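Local atomic coordinates of teicoplanin pseudoaglycone deacetylases Orf2 (Actinoplanes teichomyceticus, PDB entry 3DFF), a protein that probably removes the N-acetyl group from a sugar of teicoplanin pseudoaglycone by zinc-dependent hydrolysis, in the biosynthesis of this lipoglycopeptide antibiotic. Residues P15-D19 and R75-D79. Residues are numbered along the deposited sequence; the frame is centred on the assembly and turned at random.
Sequences PHLDD and RRKED. With ZN (zinc ion), chain B.
L17 leans on helix 71-85 with its two methyl branches split between partners, and this is the tightly packed part of the contact. CD1 lies against the stem of R75, 3.7 Å from its CB, and reaches on toward CG of R76; CD2 sits 3.6 Å from CG of D79. The D79 carboxylate beside CD2 is satisfied by hydrogen bonds from outside, OD1 with Y229 and a water, OD2 with H92, and H92 and T42 also pack on L17.

The other half is polar and wet. The R75 chain bends at its third torsion (chi3 68°), bringing the guanidinium back over the loop. There NH2 donates to L17 O over 3.0 Å, moderately bent at 148°, approaching from above the carbonyl plane. The same nitrogen forms a longer salt bridge to D18 OD2, 3.4 Å away, with carboxylate and guanidinium planes 65° apart, so this is not a flat, two-pronged pairing. Water 2 bridges helix and loop: it accepts from R75 NE and donates to both L17 O and E78 OE1. A tetraethylene glycol, probably from the crystallisation liquor, also bonds to R75 NH2, while W63 makes a cation-pi contact with R75.

Beyond D18 lies the metal. H16 ND1 binds zinc, D19 binds through OD2 with OD1 a longer second bond, H164 adds another ligand, and D163 hydrogen-bonds H16 NE2, positioning that ring from the second shell. Water 3, 2.1 Å from zinc, donates to D18 OD1 over 2.6 Å. In this PHLDD loop, then, one aspartate grips the metal and its neighbour faces the metal-bound water, consistent with water activation for deacetylation as in PIG-L relatives; the long salt bridge from R75 may help hold the D18 carboxylate.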
loop_
_atom_site.group_PDB
_atom_site.type_symbol
_atom_site.label_atom_id
_atom_site.label_comp_id
_atom_site.label_asym_id
_atom_site.label_seq_id
_atom_site.Cartn_x
_atom_site.Cartn_y
_atom_site.Cartn_z
ATOM N N PRO A 15 1.543 -2.122 -1.082
ATOM C CA PRO A 15 0.813 -3.030 -1.985
ATOM C C PRO A 15 0.755 -2.461 -3.392
ATOM O O PRO A 15 1.145 -3.154 -4.345
ATOM C CB PRO A 15 -0.603 -3.129 -1.368
ATOM C CG PRO A 15 -0.512 -2.499 -0.055
ATOM C CD PRO A 15 0.695 -1.601 0.003
ATOM N N HIS A 16 0.277 -1.220 -3.531
ATOM C CA HIS A 16 0.066 -0.604 -4.837
ATOM C C HIS A 16 0.866 0.667 -4.968
ATOM O O HIS A 16 1.419 1.174 -3.992
ATOM C CB HIS A 16 -1.402 -0.229 -5.039
ATOM C CG HIS A 16 -2.330 -1.388 -4.946
ATOM N ND1 HIS A 16 -3.341 -1.454 -4.009
ATOM C CD2 HIS A 16 -2.424 -2.515 -5.689
ATOM C CE1 HIS A 16 -4.015 -2.578 -4.181
ATOM N NE2 HIS A 16 -3.464 -3.248 -5.180
ATOM N N LEU A 17 0.912 1.182 -6.196
ATOM C CA LEU A 17 1.624 2.414 -6.505
ATOM C C LEU A 17 0.808 3.629 -6.051
ATOM O O LEU A 17 0.069 4.238 -6.841
ATOM C CB LEU A 17 1.946 2.452 -8.010
ATOM C CG LEU A 17 2.840 1.308 -8.513
ATOM C CD1 LEU A 17 2.698 1.091 -9.990
ATOM C CD2 LEU A 17 4.332 1.600 -8.171
ATOM N N ASP A 18 0.942 3.936 -4.760
ATOM C CA ASP A 18 0.305 5.081 -4.080
ATOM C C ASP A 18 0.168 4.860 -2.578
ATOM O O ASP A 18 0.139 5.818 -1.822
ATOM C CB ASP A 18 -1.060 5.464 -4.667
ATOM C CG ASP A 18 -2.085 4.301 -4.661
ATOM O OD1 ASP A 18 -1.824 3.202 -4.133
ATOM O OD2 ASP A 18 -3.172 4.505 -5.246
ATOM N N ASP A 19 0.076 3.610 -2.133
ATOM C CA ASP A 19 -0.374 3.352 -0.758
ATOM C C ASP A 19 0.610 3.870 0.283
ATOM O O ASP A 19 0.197 4.463 1.283
ATOM C CB ASP A 19 -0.637 1.856 -0.516
ATOM C CG ASP A 19 -1.862 1.351 -1.248
ATOM O OD1 ASP A 19 -2.966 1.896 -1.044
ATOM O OD2 ASP A 19 -1.725 0.395 -2.031
ATOM N N ARG A 75 1.592 4.510 -14.007
ATOM C CA ARG A 75 1.567 4.522 -12.551
ATOM C C ARG A 75 2.954 4.399 -11.939
ATOM O O ARG A 75 3.251 4.977 -10.880
ATOM C CB ARG A 75 0.621 3.428 -12.030
ATOM C CG ARG A 75 -0.837 3.716 -12.353
ATOM C CD ARG A 75 -1.758 2.783 -11.576
ATOM N NE ARG A 75 -1.726 3.064 -10.143
ATOM C CZ ARG A 75 -2.342 2.318 -9.226
ATOM N NH1 ARG A 75 -3.010 1.236 -9.597
ATOM N NH2 ARG A 75 -2.271 2.636 -7.941
ATOM N N ARG A 76 3.827 3.647 -12.610
ATOM C CA ARG A 76 5.193 3.536 -12.151
ATOM C C ARG A 76 5.868 4.893 -12.242
ATOM O O ARG A 76 6.609 5.258 -11.328
ATOM C CB ARG A 76 5.986 2.547 -13.000
ATOM C CG ARG A 76 5.805 1.110 -12.559
ATOM C CD ARG A 76 6.675 0.213 -13.440
ATOM N NE ARG A 76 6.564 -1.189 -13.049
ATOM C CZ ARG A 76 7.479 -2.111 -13.338
ATOM N NH1 ARG A 76 8.590 -1.760 -13.977
ATOM N NH2 ARG A 76 7.307 -3.364 -12.963
ATOM N N LYS A 77 5.627 5.618 -13.338
ATOM C CA LYS A 77 6.229 6.959 -13.496
ATOM C C LYS A 77 5.719 7.924 -12.431
ATOM O O LYS A 77 6.502 8.695 -11.869
ATOM C CB LYS A 77 6.000 7.526 -14.896
ATOM C CG LYS A 77 6.777 6.762 -15.958
ATOM C CD LYS A 77 6.582 7.379 -17.335
ATOM C CE LYS A 77 7.490 6.695 -18.346
ATOM N NZ LYS A 77 7.177 7.127 -19.736
ATOM N N GLU A 78 4.424 7.848 -12.117
ATOM C CA GLU A 78 3.858 8.654 -11.024
ATOM C C GLU A 78 4.528 8.354 -9.695
ATOM O O GLU A 78 4.843 9.276 -8.928
ATOM C CB GLU A 78 2.354 8.404 -10.870
ATOM C CG GLU A 78 1.515 8.949 -11.970
ATOM C CD GLU A 78 0.050 8.573 -11.846
ATOM O OE1 GLU A 78 -0.332 7.766 -10.960
ATOM O OE2 GLU A 78 -0.716 9.075 -12.682
ATOM N N ASP A 79 4.735 7.065 -9.416
ATOM C CA ASP A 79 5.327 6.623 -8.167
ATOM C C ASP A 79 6.760 7.144 -8.035
ATOM O O ASP A 79 7.188 7.571 -6.963
ATOM C CB ASP A 79 5.302 5.099 -8.107
ATOM C CG ASP A 79 5.740 4.548 -6.769
ATOM O OD1 ASP A 79 5.078 4.824 -5.728
ATOM O OD2 ASP A 79 6.737 3.803 -6.744
HETATM ZN ZN ZN B . -3.750 -0.030 -2.531
HETATM O O HOH W 1 4.313 2.968 -3.879
HETATM O O HOH W 2 -0.651 5.504 -9.290
HETATM O O HOH W 3 -3.770 1.564 -3.912
HETATM O O HOH W 4 -5.749 -0.098 -2.630
#